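PDB 1KDJ: plastocyanin from Adiantum capillus-veneris, which carries electrons from the cytochrome b6-f complex to P700 of photosystem I, using a single bound copper ion. Local coordinates for residues 45-48 with 49-53. Numbering follows the deposited sequence.
Sequences AGAP and GTVAS
The ring of Pro48 overlaps the side chain of Val51, three residues on, its CG lying 3.7 Å from Val51 CG2 with the ring slantwise across the valine. That branch meets the ring because Val51 sets CG1 anti to its backbone N (chi1 177°), which leaves CG2 beside the N, on the side from which the proline arrives. The other branch, CG1, faces Ala47, whose CB approaches it more loosely at 4.4 Å. Val51 thus presents one methyl to each of two successive residues of the incoming loop, and it is the buried member of the group, its side chain also touching Thr79 in another loop.

Pro48 holds the N-cap position of helix 49-57, the one substantial helix of this small beta-sandwich cupredoxin, reached by the loop that leaves strand 40-41. A proline has no side-chain acceptor to offer the first turn, so what Pro48 gives the helix is the usual bond to its carbonyl. Pro48 O accepts a bond 2.9 Å long from Ala52 N, the first i to i+4 bond of the helix. Val51 N lies 3.0 Å from the same Pro48 O but points its hydrogen poorly, so its bond is weak. Ala52 CB passes 3.8 Å from Pro48 O, and its methyl also rests on Ile43, further back along the loop.

One residue later Gly49 O is gripped twice by Ser53: the backbone N comes to one face of the carbonyl plane and OG to the other, the hydroxyl donating over 3.0 Å to Gly49 O. With chi1 at -58°, Ser53 folds OG back along the helix toward that carbonyl.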
# COMPACT_ATOMS: atom_id res chain seq x y z
N ALA A 45 6.37 -15.60 2.29
CA ALA A 45 7.11 -16.56 3.09
C ALA A 45 8.28 -17.04 2.22
O ALA A 45 8.19 -17.29 1.01
CB ALA A 45 6.24 -17.76 3.47
N GLY A 46 9.42 -17.00 2.87
CA GLY A 46 10.65 -17.45 2.23
C GLY A 46 11.27 -16.38 1.36
O GLY A 46 12.26 -16.67 0.67
N ALA A 47 10.69 -15.17 1.34
CA ALA A 47 11.28 -14.04 0.66
C ALA A 47 12.73 -13.89 1.11
O ALA A 47 13.01 -14.07 2.30
CB ALA A 47 10.53 -12.78 1.04
N PRO A 48 13.70 -13.62 0.24
CA PRO A 48 15.01 -13.16 0.65
C PRO A 48 14.91 -11.89 1.48
O PRO A 48 14.06 -11.02 1.29
CB PRO A 48 15.77 -12.95 -0.63
CG PRO A 48 14.70 -12.75 -1.66
CD PRO A 48 13.65 -13.75 -1.21
N GLY A 49 15.91 -11.80 2.34
CA GLY A 49 16.10 -10.68 3.23
C GLY A 49 16.15 -9.37 2.48
O GLY A 49 15.68 -8.39 3.06
N THR A 50 16.63 -9.25 1.24
CA THR A 50 16.64 -7.94 0.58
C THR A 50 15.21 -7.48 0.22
O THR A 50 14.87 -6.30 0.35
CB THR A 50 17.54 -7.98 -0.71
OG1 THR A 50 17.14 -9.10 -1.50
CG2 THR A 50 19.02 -8.10 -0.36
N VAL A 51 14.36 -8.44 -0.15
CA VAL A 51 12.96 -8.18 -0.50
C VAL A 51 12.19 -7.87 0.78
O VAL A 51 11.46 -6.88 0.79
CB VAL A 51 12.34 -9.41 -1.21
CG1 VAL A 51 10.85 -9.23 -1.53
CG2 VAL A 51 13.05 -9.59 -2.54
N ALA A 52 12.38 -8.68 1.85
CA ALA A 52 11.77 -8.42 3.14
C ALA A 52 12.10 -7.01 3.60
O ALA A 52 11.19 -6.27 4.03
CB ALA A 52 12.26 -9.39 4.20
N SER A 53 13.36 -6.56 3.46
CA SER A 53 13.69 -5.21 3.87
C SER A 53 13.07 -4.16 2.98
O SER A 53 12.66 -3.11 3.48
CB SER A 53 15.20 -5.00 3.89
OG SER A 53 15.80 -5.95 4.78